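Local coordinates for N-acetyltransferase family protein (Bacillus anthracis, PDB 3LNB) that transfers acetyl groups from acetyl-coenzyme A to arylamines and inactivates the antibiotic sulfamethoxazole, at residues L105-L110 with V117-G122; T123-D126 with K131-P134; K133-H138 with T186-H191; V139-H144 with Y150-G155; G169-I172 with G177-R180. The protein carries 1 engineered substitution. All coordinates share one frame; numbering follows the deposited sequence.

Interaction 1: residues L105-L110 with V117-G122; sequences LLYYFL and VYKVAG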
# COMPACT_ATOMS: atom_id res chain seq x y z
N LEU A 105 1.19 6.35 -7.01
CA LEU A 105 1.70 5.83 -8.27
C LEU A 105 0.60 5.09 -9.01
O LEU A 105 0.37 5.34 -10.20
CB LEU A 105 2.87 4.88 -8.02
CG LEU A 105 3.41 4.19 -9.28
CD1 LEU A 105 3.96 5.23 -10.26
CD2 LEU A 105 4.50 3.21 -8.89
N LEU A 106 -0.08 4.19 -8.31
CA LEU A 106 -1.16 3.43 -8.93
C LEU A 106 -2.24 4.39 -9.44
O LEU A 106 -2.85 4.16 -10.48
CB LEU A 106 -1.77 2.45 -7.92
CG LEU A 106 -2.98 1.64 -8.41
CD1 LEU A 106 -2.61 0.87 -9.67
CD2 LEU A 106 -3.43 0.68 -7.32
N TYR A 107 -2.47 5.48 -8.70
CA TYR A 107 -3.46 6.46 -9.11
C TYR A 107 -3.09 6.99 -10.49
O TYR A 107 -3.89 6.95 -11.42
CB TYR A 107 -3.51 7.63 -8.12
CG TYR A 107 -4.16 8.88 -8.69
CD1 TYR A 107 -5.55 8.98 -8.81
CD2 TYR A 107 -3.38 9.93 -9.18
CE1 TYR A 107 -6.15 10.10 -9.41
CE2 TYR A 107 -3.96 11.05 -9.77
CZ TYR A 107 -5.34 11.13 -9.89
OH TYR A 107 -5.91 12.21 -10.54
N TYR A 108 -1.86 7.49 -10.62
CA TYR A 108 -1.40 8.02 -11.89
C TYR A 108 -1.52 6.98 -12.99
O TYR A 108 -1.99 7.28 -14.09
CB TYR A 108 0.06 8.50 -11.79
CG TYR A 108 0.22 9.80 -11.04
CD1 TYR A 108 -0.49 10.94 -11.43
CD2 TYR A 108 1.07 9.90 -9.94
CE1 TYR A 108 -0.36 12.15 -10.75
CE2 TYR A 108 1.21 11.11 -9.25
CZ TYR A 108 0.49 12.23 -9.66
OH TYR A 108 0.63 13.43 -8.99
N PHE A 109 -1.12 5.75 -12.69
CA PHE A 109 -1.19 4.68 -13.68
C PHE A 109 -2.63 4.47 -14.15
O PHE A 109 -2.90 4.44 -15.35
CB PHE A 109 -0.66 3.37 -13.10
CG PHE A 109 -0.67 2.23 -14.08
CD1 PHE A 109 0.18 2.24 -15.18
CD2 PHE A 109 -1.54 1.16 -13.92
CE1 PHE A 109 0.15 1.20 -16.12
CE2 PHE A 109 -1.58 0.11 -14.85
CZ PHE A 109 -0.73 0.14 -15.95
N LEU A 110 -3.55 4.33 -13.20
CA LEU A 110 -4.95 4.12 -13.54
C LEU A 110 -5.56 5.30 -14.30
O LEU A 110 -6.47 5.12 -15.10
CB LEU A 110 -5.77 3.81 -12.28
CG LEU A 110 -5.41 2.49 -11.58
CD1 LEU A 110 -6.35 2.25 -10.40
CD2 LEU A 110 -5.50 1.34 -12.57
N VAL A 117 -10.83 7.54 -11.24
CA VAL A 117 -10.28 7.35 -9.91
C VAL A 117 -9.89 8.65 -9.23
O VAL A 117 -9.67 9.66 -9.89
CB VAL A 117 -9.02 6.46 -9.96
CG1 VAL A 117 -9.39 5.04 -10.37
CG2 VAL A 117 -8.01 7.05 -10.94
N TYR A 118 -9.83 8.61 -7.91
CA TYR A 118 -9.39 9.76 -7.12
C TYR A 118 -8.86 9.25 -5.78
O TYR A 118 -9.21 8.15 -5.33
CB TYR A 118 -10.51 10.80 -6.91
CG TYR A 118 -11.72 10.35 -6.14
CD1 TYR A 118 -12.78 9.69 -6.77
CD2 TYR A 118 -11.83 10.61 -4.77
CE1 TYR A 118 -13.92 9.31 -6.06
CE2 TYR A 118 -12.96 10.23 -4.05
CZ TYR A 118 -14.00 9.59 -4.69
OH TYR A 118 -15.11 9.23 -3.98
N LYS A 119 -7.99 10.04 -5.16
CA LYS A 119 -7.38 9.68 -3.89
C LYS A 119 -8.14 10.29 -2.72
O LYS A 119 -8.73 11.36 -2.85
CB LYS A 119 -5.93 10.19 -3.85
CG LYS A 119 -5.04 9.69 -4.98
CD LYS A 119 -3.62 10.24 -4.87
CE LYS A 119 -3.55 11.73 -5.18
NZ LYS A 119 -3.99 12.03 -6.57
N VAL A 120 -8.12 9.59 -1.59
CA VAL A 120 -8.78 10.08 -0.37
C VAL A 120 -7.89 9.69 0.80
O VAL A 120 -7.09 8.76 0.71
CB VAL A 120 -10.19 9.46 -0.15
CG1 VAL A 120 -11.08 9.73 -1.35
CG2 VAL A 120 -10.08 7.97 0.14
N ALA A 121 -8.01 10.43 1.90
CA ALA A 121 -7.20 10.11 3.06
C ALA A 121 -7.92 9.08 3.91
O ALA A 121 -9.14 8.91 3.81
CB ALA A 121 -6.94 11.37 3.88
N GLY A 122 -7.15 8.38 4.73
CA GLY A 122 -7.71 7.38 5.62
C GLY A 122 -6.93 7.43 6.92
O GLY A 122 -5.84 7.99 6.97
O HOH W 1 -8.98 12.66 -9.31
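Tyr107 and Val117 bring the two segments together: their CA atoms lie 6.9 Å apart where helix segment 105-110 runs over strand segment 117-122. The two axes come within 8.6 Å and point in nearly opposite senses, 163° apart, so the helix lies almost antiparallel along the strand. Tyr107 carries most of the contact. With CG anti to the backbone N (chi1 161°), its ring leans out over the start of the strand and is met there by Lys119. The lysine chain crosses the tyrosine at about a right angle and bends at its last two torsions, which turns the ammonium group back over one ring face. NZ of Lys119 sits 3.5 Å from the centroid of the Tyr107 ring, a close cation-pi contact displaced toward the CD2-CE2 rim. The ring edge faces the strand backbone, with CE1 of Tyr107 3.6 Å from O of Val117. A water donates to that same carbonyl and makes a weak bond with the tyrosine hydroxyl. Val117 adds the apolar part: its CG2 packs on CD1 of Tyr107 at 3.8 Å, while its other methyl, CG1, touches CD1 of Leu110 at 4.1 Å, one turn further along the helix. Leu110 itself rests on Leu55 of helix 55-65. On the far side of helix 99-112, Phe109 stacks on Phe39 of helix 34-42. The Tyr108 hydroxyl, separately, bonds to Glu228. The strand is paired with 131-145, Tyr118 bonding to Ile142, so this contact seats the helical layer on the large antiparallel sheet.

Interaction 2: residues T123-D126 with K131-P134; sequences TVYD and KWKP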
# COMPACT_ATOMS: atom_id res chain seq x y z
N THR A 123 -7.50 6.85 7.96
CA THR A 123 -6.87 6.81 9.27
C THR A 123 -6.94 5.35 9.70
O THR A 123 -8.02 4.78 9.82
CB THR A 123 -7.64 7.69 10.29
OG1 THR A 123 -7.72 9.04 9.79
CG2 THR A 123 -6.93 7.70 11.64
N VAL A 124 -5.77 4.74 9.93
CA VAL A 124 -5.70 3.33 10.32
C VAL A 124 -5.95 3.14 11.82
O VAL A 124 -5.67 4.03 12.62
CB VAL A 124 -4.30 2.74 9.98
CG1 VAL A 124 -4.24 1.27 10.39
CG2 VAL A 124 -4.03 2.87 8.49
N TYR A 125 -6.48 1.98 12.20
CA TYR A 125 -6.72 1.69 13.60
C TYR A 125 -5.64 0.74 14.10
O TYR A 125 -5.33 -0.25 13.44
CB TYR A 125 -8.09 1.05 13.81
CG TYR A 125 -8.49 0.95 15.27
CD1 TYR A 125 -8.86 2.09 15.98
CD2 TYR A 125 -8.46 -0.27 15.95
CE1 TYR A 125 -9.20 2.03 17.34
CE2 TYR A 125 -8.79 -0.35 17.31
CZ TYR A 125 -9.16 0.81 17.99
OH TYR A 125 -9.49 0.74 19.33
N ASP A 126 -5.06 1.06 15.26
CA ASP A 126 -4.02 0.22 15.84
C ASP A 126 -4.72 -0.86 16.66
O ASP A 126 -5.28 -0.58 17.73
CB ASP A 126 -3.13 1.04 16.76
CG ASP A 126 -1.92 0.26 17.24
OD1 ASP A 126 -2.02 -0.97 17.41
OD2 ASP A 126 -0.87 0.90 17.45
N LYS A 131 -6.39 1.98 19.42
CA LYS A 131 -6.44 3.42 19.20
C LYS A 131 -6.22 3.74 17.74
O LYS A 131 -5.75 2.90 16.98
CB LYS A 131 -5.36 4.13 20.03
CG LYS A 131 -3.95 3.70 19.68
CD LYS A 131 -2.93 4.43 20.55
CE LYS A 131 -1.51 3.97 20.23
NZ LYS A 131 -1.19 4.19 18.79
N TRP A 132 -6.58 4.95 17.34
CA TRP A 132 -6.39 5.35 15.96
C TRP A 132 -4.96 5.83 15.76
O TRP A 132 -4.39 6.48 16.64
CB TRP A 132 -7.35 6.48 15.57
CG TRP A 132 -8.80 6.10 15.60
CD1 TRP A 132 -9.70 6.36 16.60
CD2 TRP A 132 -9.52 5.41 14.57
NE1 TRP A 132 -10.94 5.88 16.25
CE2 TRP A 132 -10.86 5.29 15.02
CE3 TRP A 132 -9.17 4.89 13.32
CZ2 TRP A 132 -11.85 4.67 14.25
CZ3 TRP A 132 -10.15 4.27 12.56
CH2 TRP A 132 -11.47 4.16 13.03
N LYS A 133 -4.36 5.48 14.63
CA LYS A 133 -3.02 5.94 14.31
C LYS A 133 -3.27 7.41 13.93
O LYS A 133 -4.42 7.84 13.86
CB LYS A 133 -2.44 5.17 13.13
CG LYS A 133 -2.10 3.70 13.41
CD LYS A 133 -0.94 3.55 14.40
CE LYS A 133 -0.43 2.10 14.43
NZ LYS A 133 0.60 1.87 15.49
N PRO A 134 -2.21 8.18 13.67
CA PRO A 134 -2.40 9.59 13.30
C PRO A 134 -3.43 9.85 12.19
O PRO A 134 -3.53 9.09 11.23
CB PRO A 134 -0.99 10.04 12.90
CG PRO A 134 -0.12 9.20 13.79
CD PRO A 134 -0.77 7.84 13.68
O HOH W 2 -3.36 6.60 9.90
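Tyr125 pairs with Trp132 and Asp126 with Lys131 in antiparallel register, non-hydrogen-bonded and hydrogen-bonded in turn, as the end of strand 116-126 meets the start of strand 131-145. N of Lys133 gives O of Val124 a nearly straight bond of 2.8 Å, and N of Asp126 reaches O of Lys131 at 2.6 Å. Two kinds of side chain sort to the two faces. On one, Tyr125 and Trp132 form an edge-to-face pair, planes at 80°: CD1 of Tyr125 stands 3.7 Å from CD2 of Trp132, pointing down onto the indole face. The tyrosine CG lies anti to its own N (chi1 -170°), which also lays one ring face over the carbonyl oxygen of Lys131. On the other face, Asp126 draws in two lysines through a single oxygen. NZ of Lys133 approaches OD2 of Asp126 from above the carboxylate plane at 2.6 Å, whereas NZ of Lys131 stays at 3.6 Å from that OD2, a looser salt bridge. The second oxygen, OD1, accepts from N of Asp129 in the turn, so both carboxylate oxygens are engaged. Where the strands part, a water takes the N-H of Val124 and donates to O of Pro134. This is the closing end of a beta hairpin, and it borders the cofactor site, since Val124 lies in the coenzyme A pocket.

Interaction 3: residues K133-H138 with T186-H191; sequences KPDDGH and TQKGTH. With COA (coenzyme A), chain B.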
# COMPACT_ATOMS: atom_id res chain seq x y z
N LYS A 133 -4.36 5.48 14.63
CA LYS A 133 -3.02 5.94 14.31
C LYS A 133 -3.27 7.41 13.93
O LYS A 133 -4.42 7.84 13.86
CB LYS A 133 -2.44 5.17 13.13
CG LYS A 133 -2.10 3.70 13.41
CD LYS A 133 -0.94 3.55 14.40
CE LYS A 133 -0.43 2.10 14.43
NZ LYS A 133 0.60 1.87 15.49
N PRO A 134 -2.21 8.18 13.67
CA PRO A 134 -2.40 9.59 13.30
C PRO A 134 -3.43 9.85 12.19
O PRO A 134 -3.53 9.09 11.23
CB PRO A 134 -0.99 10.04 12.90
CG PRO A 134 -0.12 9.20 13.79
CD PRO A 134 -0.77 7.84 13.68
N ASP A 135 -4.17 10.94 12.35
CA ASP A 135 -5.19 11.36 11.38
C ASP A 135 -4.64 11.39 9.96
O ASP A 135 -3.58 11.97 9.70
CB ASP A 135 -5.72 12.76 11.72
CG ASP A 135 -6.68 12.78 12.91
OD1 ASP A 135 -7.02 11.70 13.44
OD2 ASP A 135 -7.09 13.89 13.32
N ASP A 136 -5.37 10.77 9.03
CA ASP A 136 -4.99 10.73 7.62
C ASP A 136 -3.60 10.18 7.35
O ASP A 136 -2.88 10.73 6.53
CB ASP A 136 -5.09 12.12 7.01
CG ASP A 136 -6.45 12.75 7.21
OD1 ASP A 136 -7.43 12.00 7.33
OD2 ASP A 136 -6.53 14.00 7.23
N GLY A 137 -3.24 9.10 8.03
CA GLY A 137 -1.93 8.49 7.82
C GLY A 137 -1.97 7.38 6.78
O GLY A 137 -1.10 6.51 6.76
N HIS A 138 -2.99 7.40 5.93
CA HIS A 138 -3.12 6.41 4.88
C HIS A 138 -3.75 7.10 3.68
O HIS A 138 -4.51 8.05 3.84
CB HIS A 138 -4.00 5.23 5.33
CG HIS A 138 -4.08 4.11 4.33
ND1 HIS A 138 -3.05 3.82 3.46
CD2 HIS A 138 -5.03 3.17 4.12
CE1 HIS A 138 -3.37 2.75 2.75
NE2 HIS A 138 -4.56 2.34 3.13
N THR A 186 -17.51 7.16 11.91
CA THR A 186 -16.62 6.92 13.04
C THR A 186 -15.97 8.26 13.34
O THR A 186 -16.18 9.24 12.62
CB THR A 186 -15.48 5.92 12.72
OG1 THR A 186 -14.54 6.54 11.83
CG2 THR A 186 -16.02 4.66 12.08
N GLN A 187 -15.17 8.31 14.40
CA GLN A 187 -14.48 9.53 14.77
C GLN A 187 -13.56 10.00 13.65
O GLN A 187 -13.20 11.18 13.59
CB GLN A 187 -13.64 9.30 16.03
CG GLN A 187 -14.43 9.20 17.30
CD GLN A 187 -15.30 10.42 17.51
OE1 GLN A 187 -16.44 10.49 17.02
NE2 GLN A 187 -14.77 11.40 18.24
N LYS A 188 -13.18 9.09 12.76
CA LYS A 188 -12.26 9.47 11.70
C LYS A 188 -12.81 9.42 10.29
O LYS A 188 -12.06 9.63 9.34
CB LYS A 188 -11.00 8.62 11.80
CG LYS A 188 -10.35 8.61 13.18
CD LYS A 188 -9.92 10.01 13.63
CE LYS A 188 -9.20 9.97 14.98
NZ LYS A 188 -8.86 11.32 15.47
N GLY A 189 -14.11 9.17 10.13
CA GLY A 189 -14.65 9.11 8.78
C GLY A 189 -16.11 8.76 8.60
O GLY A 189 -16.89 8.73 9.56
N THR A 190 -16.47 8.48 7.35
CA THR A 190 -17.83 8.12 6.98
C THR A 190 -17.91 6.67 6.53
O THR A 190 -18.99 6.07 6.52
CB THR A 190 -18.34 9.02 5.84
OG1 THR A 190 -17.39 9.00 4.76
CG2 THR A 190 -18.50 10.45 6.31
N HIS A 191 -16.77 6.11 6.16
CA HIS A 191 -16.70 4.72 5.70
C HIS A 191 -15.54 4.02 6.39
O HIS A 191 -14.65 4.67 6.94
CB HIS A 191 -16.47 4.66 4.18
CG HIS A 191 -17.48 5.40 3.37
ND1 HIS A 191 -17.74 6.74 3.53
CD2 HIS A 191 -18.29 4.98 2.36
CE1 HIS A 191 -18.66 7.12 2.66
NE2 HIS A 191 -19.01 6.07 1.94
N1A COA B . 6.15 0.83 11.14
C2A COA B . 7.33 0.32 11.44
N3A COA B . 7.46 -0.91 11.90
C4A COA B . 6.38 -1.69 12.08
C5A COA B . 5.12 -1.18 11.78
C6A COA B . 5.03 0.11 11.29
N6A COA B . 3.84 0.63 10.97
N7A COA B . 4.24 -2.14 12.02
C8A COA B . 4.91 -3.21 12.46
N9A COA B . 6.21 -2.94 12.49
C1B COA B . 7.29 -3.91 12.81
C2B COA B . 7.15 -4.52 14.20
O2B COA B . 7.67 -3.62 15.18
C3B COA B . 8.07 -5.74 14.05
O3B COA B . 9.41 -5.41 14.41
P3B COA B . 10.33 -6.54 15.09
O7A COA B . 10.23 -7.85 14.40
O8A COA B . 11.84 -5.97 15.09
O9A COA B . 9.85 -6.62 16.62
C4B COA B . 7.98 -6.07 12.56
O4B COA B . 7.15 -5.06 11.97
C5B COA B . 7.32 -7.43 12.33
O5B COA B . 5.98 -7.42 12.84
P1A COA B . 5.15 -8.79 12.92
O1A COA B . 3.64 -8.38 13.31
O2A COA B . 5.74 -9.73 13.89
O3A COA B . 5.14 -9.39 11.43
P2A COA B . 4.16 -8.89 10.25
O4A COA B . 2.86 -9.83 10.34
O5A COA B . 4.83 -9.00 8.94
O6A COA B . 3.67 -7.40 10.60
CBP COA B . 3.49 -5.54 9.00
CCP COA B . 4.33 -6.25 10.07
CDP COA B . 3.39 -6.42 7.76
CEP COA B . 4.17 -4.21 8.64
CAP COA B . 2.09 -5.25 9.56
OAP COA B . 2.21 -4.47 10.75
C9P COA B . 1.24 -4.47 8.55
O9P COA B . 0.80 -5.01 7.54
N8P COA B . 1.03 -3.20 8.87
C7P COA B . 0.22 -2.28 8.06
C6P COA B . 0.89 -0.91 7.97
C5P COA B . -0.09 0.16 7.49
O5P COA B . -0.98 0.57 8.24
N4P COA B . 0.09 0.60 6.25
C3P COA B . -0.79 1.62 5.66
C2P COA B . -0.41 3.02 6.15
S1P COA B . 1.19 3.63 5.49
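Asp135 and Lys188 each set CG anti to the carbonyl carbon (chi1 -75° and -52°), and a further bend in the lysine (chi2 -60°) brings its extended end up to the carboxylate, the two side chains crossing at about a right angle. OD1 of Asp135 receives NZ of Lys188 at 2.8 Å on its syn lone pair. CE of Lys188 follows at 3.2 Å from the same OD1. The backbones stay well apart, with the CA atoms of this pair 7.3 Å from each other, so the salt bridge spans two turns: type II from Pro134 to Gly137 and type I from Thr186 to Gly189. The latter is tightened by an ST turn, in which OG1 of Thr186 accepts from N of Lys188 at 3.0 Å. Beyond Asp135 the chain enters the coenzyme A pocket. C3P of the cofactor lies over one face of the His138 ring, 3.8 Å from ND1 of His138, and NE2 of that histidine bonds to Asp153. With Cys99 touching His138, the geometry is consistent with the Cys-His-Asp triad of arylamine N-acetyltransferases. The salt bridge itself is the link between these two turns at the surface, where solvent probably weakens the attraction of its opposite charges.

Interaction 4: residues V139-H144 with Y150-G155; sequences VIIILH and YVIDAG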
# COMPACT_ATOMS: atom_id res chain seq x y z
N VAL A 139 -3.40 6.63 2.49
CA VAL A 139 -3.93 7.18 1.25
C VAL A 139 -4.39 6.02 0.39
O VAL A 139 -3.65 5.06 0.18
CB VAL A 139 -2.84 7.97 0.47
CG1 VAL A 139 -3.36 8.36 -0.90
CG2 VAL A 139 -2.41 9.21 1.26
N ILE A 140 -5.63 6.10 -0.08
CA ILE A 140 -6.19 5.04 -0.92
C ILE A 140 -6.86 5.63 -2.15
O ILE A 140 -6.99 6.84 -2.28
CB ILE A 140 -7.23 4.20 -0.15
CG1 ILE A 140 -8.40 5.08 0.28
CG2 ILE A 140 -6.57 3.55 1.07
CD1 ILE A 140 -9.49 4.33 1.02
N ILE A 141 -7.28 4.74 -3.05
CA ILE A 141 -7.93 5.13 -4.29
C ILE A 141 -9.39 4.71 -4.33
O ILE A 141 -9.74 3.60 -3.92
CB ILE A 141 -7.23 4.48 -5.51
CG1 ILE A 141 -5.81 5.03 -5.66
CG2 ILE A 141 -8.04 4.73 -6.78
CD1 ILE A 141 -4.96 4.23 -6.63
N ILE A 142 -10.25 5.59 -4.83
CA ILE A 142 -11.66 5.26 -4.98
C ILE A 142 -11.90 5.24 -6.49
O ILE A 142 -11.59 6.20 -7.19
CB ILE A 142 -12.58 6.32 -4.32
CG1 ILE A 142 -12.29 6.40 -2.82
CG2 ILE A 142 -14.04 5.98 -4.57
CD1 ILE A 142 -12.47 5.09 -2.09
N LEU A 143 -12.42 4.12 -6.98
CA LEU A 143 -12.68 3.94 -8.41
C LEU A 143 -14.17 3.84 -8.69
O LEU A 143 -14.89 3.12 -8.00
CB LEU A 143 -12.01 2.65 -8.92
CG LEU A 143 -12.49 2.17 -10.30
CD1 LEU A 143 -11.82 3.00 -11.38
CD2 LEU A 143 -12.17 0.70 -10.50
N HIS A 144 -14.62 4.56 -9.71
CA HIS A 144 -16.02 4.52 -10.11
C HIS A 144 -16.08 3.75 -11.41
O HIS A 144 -15.48 4.15 -12.41
CB HIS A 144 -16.60 5.92 -10.32
CG HIS A 144 -18.09 5.93 -10.44
ND1 HIS A 144 -18.92 5.67 -9.36
CD2 HIS A 144 -18.90 6.09 -11.51
CE1 HIS A 144 -20.17 5.67 -9.77
NE2 HIS A 144 -20.19 5.92 -11.07
N TYR A 150 -15.52 1.47 -5.83
CA TYR A 150 -14.65 0.46 -5.26
C TYR A 150 -13.46 1.10 -4.58
O TYR A 150 -13.01 2.17 -4.98
CB TYR A 150 -14.09 -0.48 -6.33
CG TYR A 150 -15.13 -1.22 -7.12
CD1 TYR A 150 -15.88 -0.58 -8.11
CD2 TYR A 150 -15.34 -2.58 -6.91
CE1 TYR A 150 -16.82 -1.28 -8.86
CE2 TYR A 150 -16.28 -3.29 -7.65
CZ TYR A 150 -17.01 -2.63 -8.62
OH TYR A 150 -17.92 -3.32 -9.37
N VAL A 151 -12.95 0.44 -3.55
CA VAL A 151 -11.75 0.92 -2.89
C VAL A 151 -10.61 0.17 -3.57
O VAL A 151 -10.68 -1.05 -3.75
CB VAL A 151 -11.73 0.60 -1.37
CG1 VAL A 151 -10.29 0.68 -0.83
CG2 VAL A 151 -12.63 1.58 -0.62
N ILE A 152 -9.59 0.90 -3.98
CA ILE A 152 -8.42 0.30 -4.61
C ILE A 152 -7.29 0.63 -3.64
O ILE A 152 -6.96 1.80 -3.44
CB ILE A 152 -8.10 0.95 -5.98
CG1 ILE A 152 -9.31 0.85 -6.91
CG2 ILE A 152 -6.90 0.25 -6.62
CD1 ILE A 152 -9.74 -0.57 -7.22
N ASP A 153 -6.72 -0.39 -3.02
CA ASP A 153 -5.66 -0.16 -2.05
C ASP A 153 -4.49 -1.12 -2.17
O ASP A 153 -4.62 -2.31 -1.94
CB ASP A 153 -6.25 -0.23 -0.64
CG ASP A 153 -5.27 0.23 0.43
OD1 ASP A 153 -4.10 0.54 0.11
OD2 ASP A 153 -5.68 0.29 1.61
N ALA A 154 -3.34 -0.58 -2.54
CA ALA A 154 -2.13 -1.38 -2.68
C ALA A 154 -1.10 -0.92 -1.66
O ALA A 154 0.07 -1.26 -1.76
CB ALA A 154 -1.56 -1.23 -4.09
N GLY A 155 -1.55 -0.15 -0.67
CA GLY A 155 -0.62 0.35 0.33
C GLY A 155 -0.80 -0.13 1.77
O GLY A 155 -0.11 0.35 2.66
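Ile141 and Ile152 form the apolar centre, their CB atoms 3.7 Å apart on the same face of the sheet. CG1 of Ile152, anti to its carbonyl carbon (chi1 -57°), extends along that face to lie 3.8 Å from CB of Leu143. On the other face CD1 of Ile142 meets CG2 of Val151 at 3.8 Å, and the other methyl of Val151, CG1, is touched by CD1 of Ile140. Between these two layers the antiparallel backbones are joined by two pairs of bonds. Ile141 and Ile152 exchange both theirs, N of Ile152 reaching O of Ile141 at 2.7 Å, and Leu143 and Tyr150 do the same. The polar edge begins where the second strand ends. CG2 of Ile140 packs 3.4 Å from OD2 of Asp153, the oxygen turned to His138. OD1 of Asp153 accepts from N of Gly155 at 2.8 Å, an Asx turn that holds the carboxylate, and the Asn103 amide also hydrogen-bonds OD1. Within the sheet the hairpin is flanked by strand 116-126, bonded to Ile140 and Ile142, and by strand 165-166, bonded to Val151. Ile141 and Ile152 pack on Leu106 of helix 99-112, while Ile140 and Val151 touch Tyr219 and Phe221 of strand 216-225.

Interaction 5: residues G169-I172 with G177-R180; sequences GEVI and GEYR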
# COMPACT_ATOMS: atom_id res chain seq x y z
N GLY A 169 -20.50 -3.75 -0.26
CA GLY A 169 -20.28 -4.61 0.90
C GLY A 169 -19.93 -6.08 0.78
O GLY A 169 -19.59 -6.70 1.80
N GLU A 170 -19.99 -6.67 -0.41
CA GLU A 170 -19.66 -8.09 -0.54
C GLU A 170 -18.23 -8.33 -0.04
O GLU A 170 -17.36 -7.46 -0.15
CB GLU A 170 -19.83 -8.56 -2.01
CG GLU A 170 -19.82 -10.09 -2.20
CD GLU A 170 -20.44 -10.57 -3.53
OE1 GLU A 170 -19.97 -10.11 -4.60
OE2 GLU A 170 -21.38 -11.41 -3.51
N VAL A 171 -18.00 -9.51 0.52
CA VAL A 171 -16.68 -9.85 1.03
C VAL A 171 -15.69 -10.11 -0.10
O VAL A 171 -16.03 -10.69 -1.13
CB VAL A 171 -16.75 -11.12 1.91
CG1 VAL A 171 -15.34 -11.55 2.34
CG2 VAL A 171 -17.62 -10.85 3.14
N ILE A 172 -14.46 -9.65 0.10
CA ILE A 172 -13.38 -9.87 -0.85
C ILE A 172 -12.37 -10.72 -0.09
O ILE A 172 -11.97 -10.37 1.02
CB ILE A 172 -12.69 -8.55 -1.28
CG1 ILE A 172 -13.67 -7.68 -2.08
CG2 ILE A 172 -11.42 -8.86 -2.06
CD1 ILE A 172 -14.30 -8.37 -3.28
N GLY A 177 -6.28 -12.48 3.66
CA GLY A 177 -7.43 -12.45 4.55
C GLY A 177 -8.70 -12.05 3.83
O GLY A 177 -8.79 -12.16 2.61
N GLU A 178 -9.69 -11.60 4.59
CA GLU A 178 -10.97 -11.18 4.02
C GLU A 178 -11.19 -9.70 4.29
O GLU A 178 -10.78 -9.18 5.33
CB GLU A 178 -12.11 -11.98 4.64
CG GLU A 178 -11.95 -13.48 4.55
CD GLU A 178 -13.28 -14.20 4.76
OE1 GLU A 178 -13.93 -13.97 5.81
OE2 GLU A 178 -13.68 -14.98 3.88
N TYR A 179 -11.86 -9.02 3.36
CA TYR A 179 -12.12 -7.59 3.50
C TYR A 179 -13.51 -7.18 3.00
O TYR A 179 -14.07 -7.79 2.10
CB TYR A 179 -11.07 -6.78 2.73
CG TYR A 179 -9.65 -7.20 3.02
CD1 TYR A 179 -9.08 -8.29 2.35
CD2 TYR A 179 -8.90 -6.53 3.97
CE1 TYR A 179 -7.77 -8.70 2.64
CE2 TYR A 179 -7.60 -6.93 4.27
CZ TYR A 179 -7.04 -8.01 3.60
OH TYR A 179 -5.77 -8.42 3.91
N ARG A 180 -14.04 -6.12 3.60
CA ARG A 180 -15.35 -5.60 3.23
C ARG A 180 -15.44 -4.12 3.56
O ARG A 180 -14.79 -3.63 4.48
CB ARG A 180 -16.46 -6.35 3.97
CG ARG A 180 -16.54 -6.03 5.46
CD ARG A 180 -17.65 -6.81 6.17
NE ARG A 180 -17.68 -6.51 7.60
CZ ARG A 180 -18.44 -7.14 8.50
NH1 ARG A 180 -19.25 -8.12 8.13
NH2 ARG A 180 -18.38 -6.78 9.78
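Gly177 opens the second segment opposite the end of the first, its O 4.0 Å from O of Ile172, as the two chains run antiparallel, 161° apart end to end. Its backbone takes a conformation suited to glycine. At Glu178 the CA-H points to O of Ile172, 3.3 Å from CA, and CB of Glu178 packs on CG1 of Val171 at 4.0 Å, the two side chains crossing at a slant. The carboxylate runs on past the valine to a salt bridge with Arg196. Tyr179 makes the one bridge of the contact, a hydrogen-bonded pair with Ile172: N of Tyr179 gives to O of Ile172 at 2.7 Å, and N of Ile172 returns to O of Tyr179 at 2.8 Å. The tyrosine CG sits beside the backbone N (chi1 -49°), which brings the ring edge near O of Ile172, with CD1 of Tyr179 3.8 Å away. The phenol oxygen bonds to Thr176 in the turn. Arg180 ends the segment with only its base in touch, CB standing 3.8 Å from O of Gly169; the extended chain leaves for Glu194 and the ring of Trp215. Strand 172-174 is the outermost strand at this end of the large sheet. Strand 177-182 lies inside it and pairs in turn with strand 191-196, where Leu193 and Met195 pack on Tyr179, while Ile172 leans on Val165 and Pro166.

From the N terminus, interaction 1 comes first, closing the short link from helix 99-112 to strand 116-126 and setting helix on sheet. Interaction 2 follows on the same strand, closing the hairpin to strand 131-145. Interaction 3 starts where interaction 2 ends, sharing Lys133 and Pro134, and closes a long loop to the turn before strand 191-196. Nested within that loop are interaction 4, the next hairpin, and interaction 5, at the far edge of the sheet; these two lie in series. No loops cross. Interactions 1 and 4 meet directly, Val117 against Leu143, and interactions 3 and 4 join through His138 and Asp153 beside the cofactor.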